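PDB 6VRB: AcrVIA1 from Listeria seeligeri, which probably inhibits the RNA-targeting type VI-A CRISPR effector Cas13a, as an anti-CRISPR protein expected to shield a phage from that defence. Local coordinates for residues 173-186 / 217-229. Residues are numbered along the deposited sequence; the frame is centred on the assembly and turned at random.
Sequences NKKSQKYNQIQGKI and AKLEQHSKQILKE
I182 drops its side chain as a knob into a hole on helix 207-228 formed by L219, H222, S223 and I226. CG1 stands beside the backbone N (chi1 -67°), which leaves CG2 anti to that N and pointing at S223, where it rests 3.6 Å from S223 CB. The short serine suits this place because it lets CG2 settle against its CB; the axes of 178-186 and 217-228 approach to 9.6 Å and run nearly antiparallel (167°). A turn further along, I186 and L219 lie side by side, pointing opposite ways, with I186 CG1 3.7 Å from L219 CB, and the I186 chain runs crosswise to that of E220, its CD1 against the aliphatic CG. In the other direction along the pair, K178 lays its methylenes across I226, with CB 3.3 Å from I226 CG2; a long lysine chain can contribute carbon here and still carry its ammonium past I226 toward the E229 carboxylate, without pairing with it. Y179 swings its ring inward because CG stands anti to the backbone N (chi1 -160°), which brings CE1 to 3.9 Å from L227 CD1 and alongside the S223 hydroxyl. One face of this ring is covered by K174 CG, 3.6 Å above its plane and offset toward the rim, and the same CG touches L227 CD2 at 3.5 Å. L227 thus packs against K174 and Y179, which come from either side of the helix break at S176 and Q177. N173 adds its CB, 3.6 Å from L227 CD2; the placement of its amide near the I226 and L227 carbonyls is doubtful. Together helices 178-199 and 207-228 form an antiparallel helical hairpin; at its base the end of helix 163-175 lies against L227, while the loop residues T145 and V147 touch K174 and L227 respectively.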
loop_
_atom_site.group_PDB
_atom_site.type_symbol
_atom_site.label_atom_id
_atom_site.label_comp_id
_atom_site.label_asym_id
_atom_site.label_seq_id
_atom_site.Cartn_x
_atom_site.Cartn_y
_atom_site.Cartn_z
ATOM N N ASN C 173 -20.381 -31.113 33.508
ATOM C CA ASN C 173 -20.299 -29.947 34.427
ATOM C C ASN C 173 -21.472 -28.991 34.176
ATOM O O ASN C 173 -22.076 -28.530 35.164
ATOM C CB ASN C 173 -18.962 -29.217 34.281
ATOM C CG ASN C 173 -17.771 -30.110 34.560
ATOM O OD1 ASN C 173 -17.922 -31.318 34.725
ATOM N ND2 ASN C 173 -16.586 -29.527 34.613
ATOM N N LYS C 174 -21.802 -28.743 32.906
ATOM C CA LYS C 174 -22.899 -27.808 32.535
ATOM C C LYS C 174 -24.253 -28.317 33.044
ATOM O O LYS C 174 -25.025 -27.503 33.584
ATOM C CB LYS C 174 -22.982 -27.684 31.011
ATOM C CG LYS C 174 -22.294 -26.468 30.407
ATOM C CD LYS C 174 -22.781 -26.163 29.006
ATOM C CE LYS C 174 -22.346 -24.803 28.502
ATOM N NZ LYS C 174 -22.997 -24.463 27.216
ATOM N N LYS C 175 -24.499 -29.623 32.911
ATOM C CA LYS C 175 -25.805 -30.236 33.275
ATOM C C LYS C 175 -26.216 -29.977 34.730
ATOM O O LYS C 175 -27.407 -29.672 34.936
ATOM C CB LYS C 175 -25.775 -31.740 32.984
ATOM C CG LYS C 175 -25.796 -32.113 31.509
ATOM C CD LYS C 175 -26.000 -33.594 31.266
ATOM C CE LYS C 175 -26.037 -33.954 29.796
ATOM N NZ LYS C 175 -26.238 -35.408 29.593
ATOM N N SER C 176 -25.296 -30.043 35.697
ATOM C CA SER C 176 -25.749 -29.902 37.109
ATOM C C SER C 176 -24.716 -29.249 38.037
ATOM O O SER C 176 -23.584 -28.978 37.591
ATOM C CB SER C 176 -26.212 -31.232 37.652
ATOM O OG SER C 176 -25.284 -32.257 37.335
ATOM N N GLN C 177 -25.148 -29.010 39.284
ATOM C CA GLN C 177 -24.372 -28.424 40.415
ATOM C C GLN C 177 -24.009 -26.944 40.220
ATOM O O GLN C 177 -24.924 -26.129 39.992
ATOM C CB GLN C 177 -23.146 -29.273 40.761
ATOM C CG GLN C 177 -23.466 -30.458 41.662
ATOM C CD GLN C 177 -22.342 -30.760 42.624
ATOM O OE1 GLN C 177 -21.393 -29.991 42.761
ATOM N NE2 GLN C 177 -22.448 -31.887 43.307
ATOM N N LYS C 178 -22.709 -26.639 40.291
ATOM C CA LYS C 178 -22.168 -25.251 40.293
ATOM C C LYS C 178 -22.587 -24.466 39.045
ATOM O O LYS C 178 -22.926 -23.278 39.202
ATOM C CB LYS C 178 -20.641 -25.307 40.403
ATOM C CG LYS C 178 -20.110 -26.203 41.514
ATOM C CD LYS C 178 -18.601 -26.321 41.531
ATOM C CE LYS C 178 -18.098 -27.254 42.611
ATOM N NZ LYS C 178 -16.617 -27.276 42.672
ATOM N N TYR C 179 -22.610 -25.092 37.868
ATOM C CA TYR C 179 -22.977 -24.326 36.646
ATOM C C TYR C 179 -24.403 -23.774 36.781
ATOM O O TYR C 179 -24.620 -22.597 36.435
ATOM C CB TYR C 179 -22.817 -25.188 35.392
ATOM C CG TYR C 179 -22.712 -24.386 34.119
ATOM C CD1 TYR C 179 -21.556 -23.690 33.812
ATOM C CD2 TYR C 179 -23.773 -24.303 33.233
ATOM C CE1 TYR C 179 -21.451 -22.941 32.652
ATOM C CE2 TYR C 179 -23.685 -23.559 32.069
ATOM C CZ TYR C 179 -22.519 -22.877 31.776
ATOM O OH TYR C 179 -22.421 -22.141 30.631
ATOM N N ASN C 180 -25.328 -24.583 37.308
ATOM C CA ASN C 180 -26.744 -24.161 37.480
ATOM C C ASN C 180 -26.837 -22.982 38.456
ATOM O O ASN C 180 -27.580 -22.026 38.153
ATOM C CB ASN C 180 -27.606 -25.322 37.984
ATOM C CG ASN C 180 -27.510 -26.553 37.110
ATOM O OD1 ASN C 180 -26.951 -26.502 36.016
ATOM N ND2 ASN C 180 -28.054 -27.662 37.582
ATOM N N GLN C 181 -26.080 -23.030 39.555
ATOM C CA GLN C 181 -26.116 -21.964 40.596
ATOM C C GLN C 181 -25.373 -20.713 40.111
ATOM O O GLN C 181 -25.922 -19.607 40.265
ATOM C CB GLN C 181 -25.506 -22.483 41.900
ATOM C CG GLN C 181 -26.312 -23.598 42.550
ATOM C CD GLN C 181 -25.673 -24.112 43.817
ATOM O OE1 GLN C 181 -24.656 -23.596 44.275
ATOM N NE2 GLN C 181 -26.270 -25.142 44.395
ATOM N N ILE C 182 -24.190 -20.897 39.515
ATOM C CA ILE C 182 -23.366 -19.753 39.020
ATOM C C ILE C 182 -24.097 -19.033 37.881
ATOM O O ILE C 182 -24.105 -17.788 37.887
ATOM C CB ILE C 182 -21.957 -20.216 38.603
ATOM C CG1 ILE C 182 -21.146 -20.698 39.808
ATOM C CG2 ILE C 182 -21.233 -19.113 37.848
ATOM C CD1 ILE C 182 -19.715 -21.057 39.485
ATOM N N GLN C 183 -24.714 -19.790 36.971
ATOM C CA GLN C 183 -25.430 -19.191 35.812
ATOM C C GLN C 183 -26.593 -18.334 36.322
ATOM O O GLN C 183 -26.780 -17.222 35.792
ATOM C CB GLN C 183 -25.941 -20.288 34.877
ATOM C CG GLN C 183 -26.466 -19.760 33.549
ATOM C CD GLN C 183 -27.108 -20.846 32.723
ATOM O OE1 GLN C 183 -27.350 -21.954 33.197
ATOM N NE2 GLN C 183 -27.389 -20.535 31.468
ATOM N N GLY C 184 -27.299 -18.815 37.350
ATOM C CA GLY C 184 -28.459 -18.089 37.905
ATOM C C GLY C 184 -28.070 -16.726 38.450
ATOM O O GLY C 184 -28.803 -15.755 38.183
ATOM N N LYS C 185 -26.933 -16.643 39.148
ATOM C CA LYS C 185 -26.475 -15.350 39.724
ATOM C C LYS C 185 -26.217 -14.351 38.590
ATOM O O LYS C 185 -26.638 -13.187 38.726
ATOM C CB LYS C 185 -25.190 -15.566 40.528
ATOM C CG LYS C 185 -25.298 -16.547 41.687
ATOM C CD LYS C 185 -23.981 -16.766 42.400
ATOM C CE LYS C 185 -24.076 -17.756 43.541
ATOM N NZ LYS C 185 -22.766 -17.952 44.205
ATOM N N ILE C 186 -25.584 -14.807 37.505
ATOM C CA ILE C 186 -25.264 -13.921 36.344
ATOM C C ILE C 186 -26.565 -13.412 35.713
ATOM O O ILE C 186 -26.637 -12.209 35.399
ATOM C CB ILE C 186 -24.382 -14.656 35.316
ATOM C CG1 ILE C 186 -23.196 -15.357 35.983
ATOM C CG2 ILE C 186 -23.929 -13.707 34.219
ATOM C CD1 ILE C 186 -22.348 -16.168 35.031
ATOM N N ALA C 217 -18.446 -10.208 35.200
ATOM C CA ALA C 217 -17.265 -10.769 34.554
ATOM C C ALA C 217 -16.593 -11.780 35.472
ATOM O O ALA C 217 -16.195 -12.871 35.036
ATOM C CB ALA C 217 -16.293 -9.664 34.174
ATOM N N LYS C 218 -16.506 -11.442 36.757
ATOM C CA LYS C 218 -15.886 -12.355 37.709
ATOM C C LYS C 218 -16.678 -13.656 37.777
ATOM O O LYS C 218 -16.099 -14.752 37.760
ATOM C CB LYS C 218 -15.812 -11.726 39.100
ATOM C CG LYS C 218 -14.832 -10.573 39.221
ATOM C CD LYS C 218 -14.771 -10.061 40.650
ATOM C CE LYS C 218 -13.795 -8.906 40.787
ATOM N NZ LYS C 218 -13.757 -8.380 42.179
ATOM N N LEU C 219 -18.003 -13.543 37.800
ATOM C CA LEU C 219 -18.823 -14.743 37.860
ATOM C C LEU C 219 -18.595 -15.618 36.631
ATOM O O LEU C 219 -18.443 -16.836 36.754
ATOM C CB LEU C 219 -20.304 -14.380 37.985
ATOM C CG LEU C 219 -20.740 -13.780 39.323
ATOM C CD1 LEU C 219 -22.222 -13.442 39.299
ATOM C CD2 LEU C 219 -20.424 -14.736 40.462
ATOM N N GLU C 220 -18.520 -15.006 35.450
ATOM C CA GLU C 220 -18.299 -15.792 34.233
ATOM C C GLU C 220 -16.950 -16.512 34.265
ATOM O O GLU C 220 -16.833 -17.704 33.894
ATOM C CB GLU C 220 -18.398 -14.911 32.988
ATOM C CG GLU C 220 -19.804 -14.422 32.686
ATOM C CD GLU C 220 -19.900 -13.722 31.346
ATOM O OE1 GLU C 220 -18.853 -13.553 30.687
ATOM O OE2 GLU C 220 -21.022 -13.343 30.951
ATOM N N GLN C 221 -15.929 -15.803 34.747
ATOM C CA GLN C 221 -14.606 -16.405 34.820
ATOM C C GLN C 221 -14.640 -17.603 35.758
ATOM O O GLN C 221 -14.149 -18.682 35.416
ATOM C CB GLN C 221 -13.565 -15.389 35.291
ATOM C CG GLN C 221 -13.181 -14.363 34.239
ATOM C CD GLN C 221 -12.008 -13.505 34.667
ATOM O OE1 GLN C 221 -11.594 -13.532 35.825
ATOM N NE2 GLN C 221 -11.463 -12.737 33.731
ATOM N N HIS C 222 -15.307 -17.446 36.902
ATOM C CA HIS C 222 -15.424 -18.553 37.890
ATOM C C HIS C 222 -16.176 -19.733 37.259
ATOM O O HIS C 222 -15.806 -20.887 37.543
ATOM C CB HIS C 222 -16.090 -18.056 39.180
ATOM C CG HIS C 222 -16.259 -19.113 40.219
ATOM N ND1 HIS C 222 -15.186 -19.672 40.885
ATOM C CD2 HIS C 222 -17.365 -19.705 40.718
ATOM C CE1 HIS C 222 -15.623 -20.571 41.744
ATOM N NE2 HIS C 222 -16.958 -20.610 41.661
ATOM N N SER C 223 -17.193 -19.440 36.440
ATOM C CA SER C 223 -18.044 -20.468 35.779
ATOM C C SER C 223 -17.225 -21.365 34.842
ATOM O O SER C 223 -17.460 -22.587 34.853
ATOM C CB SER C 223 -19.170 -19.802 35.035
ATOM O OG SER C 223 -19.966 -20.767 34.359
ATOM N N LYS C 224 -16.273 -20.816 34.084
ATOM C CA LYS C 224 -15.461 -21.636 33.135
ATOM C C LYS C 224 -14.641 -22.691 33.896
ATOM O O LYS C 224 -14.555 -23.854 33.420
ATOM C CB LYS C 224 -14.593 -20.733 32.255
ATOM C CG LYS C 224 -15.356 -20.000 31.158
ATOM C CD LYS C 224 -14.489 -19.135 30.270
ATOM C CE LYS C 224 -15.292 -18.399 29.220
ATOM N NZ LYS C 224 -14.436 -17.530 28.376
ATOM N N GLN C 225 -14.127 -22.320 35.072
ATOM C CA GLN C 225 -13.283 -23.220 35.908
ATOM C C GLN C 225 -14.077 -24.478 36.283
ATOM O O GLN C 225 -13.490 -25.575 36.234
ATOM C CB GLN C 225 -12.814 -22.469 37.155
ATOM C CG GLN C 225 -12.206 -21.110 36.840
ATOM C CD GLN C 225 -11.232 -21.192 35.691
ATOM O OE1 GLN C 225 -10.833 -22.274 35.266
ATOM N NE2 GLN C 225 -10.838 -20.038 35.178
ATOM N N ILE C 226 -15.369 -24.329 36.592
ATOM C CA ILE C 226 -16.227 -25.498 36.946
ATOM C C ILE C 226 -16.262 -26.453 35.747
ATOM O O ILE C 226 -16.124 -27.673 35.961
ATOM C CB ILE C 226 -17.647 -25.019 37.306
ATOM C CG1 ILE C 226 -17.624 -23.704 38.088
ATOM C CG2 ILE C 226 -18.417 -26.108 38.037
ATOM C CD1 ILE C 226 -18.985 -23.075 38.272
ATOM N N LEU C 227 -16.404 -25.910 34.535
ATOM C CA LEU C 227 -16.451 -26.731 33.295
ATOM C C LEU C 227 -15.118 -27.464 33.096
ATOM O O LEU C 227 -15.155 -28.662 32.763
ATOM C CB LEU C 227 -16.752 -25.812 32.108
ATOM C CG LEU C 227 -18.188 -25.298 32.025
ATOM C CD1 LEU C 227 -18.361 -24.372 30.833
ATOM C CD2 LEU C 227 -19.170 -26.455 31.947
ATOM N N LYS C 228 -13.989 -26.783 33.326
ATOM C CA LYS C 228 -12.661 -27.433 33.127
ATOM C C LYS C 228 -12.450 -28.604 34.103
ATOM O O LYS C 228 -11.834 -29.606 33.691
ATOM C CB LYS C 228 -11.527 -26.403 33.107
ATOM C CG LYS C 228 -11.370 -25.669 31.781
ATOM C CD LYS C 228 -10.613 -24.363 31.877
ATOM C CE LYS C 228 -10.767 -23.516 30.631
ATOM N NZ LYS C 228 -10.347 -22.115 30.858
ATOM N N GLU C 229 -12.888 -28.446 35.354
ATOM C CA GLU C 229 -12.774 -29.466 36.436
ATOM C C GLU C 229 -13.030 -30.867 35.863
ATOM O O GLU C 229 -12.880 -31.833 36.635
ATOM C CB GLU C 229 -13.775 -29.179 37.557
ATOM C CG GLU C 229 -13.493 -27.898 38.320
ATOM C CD GLU C 229 -12.202 -27.896 39.120
ATOM O OE1 GLU C 229 -11.484 -28.914 39.080
ATOM O OE2 GLU C 229 -11.919 -26.877 39.779
#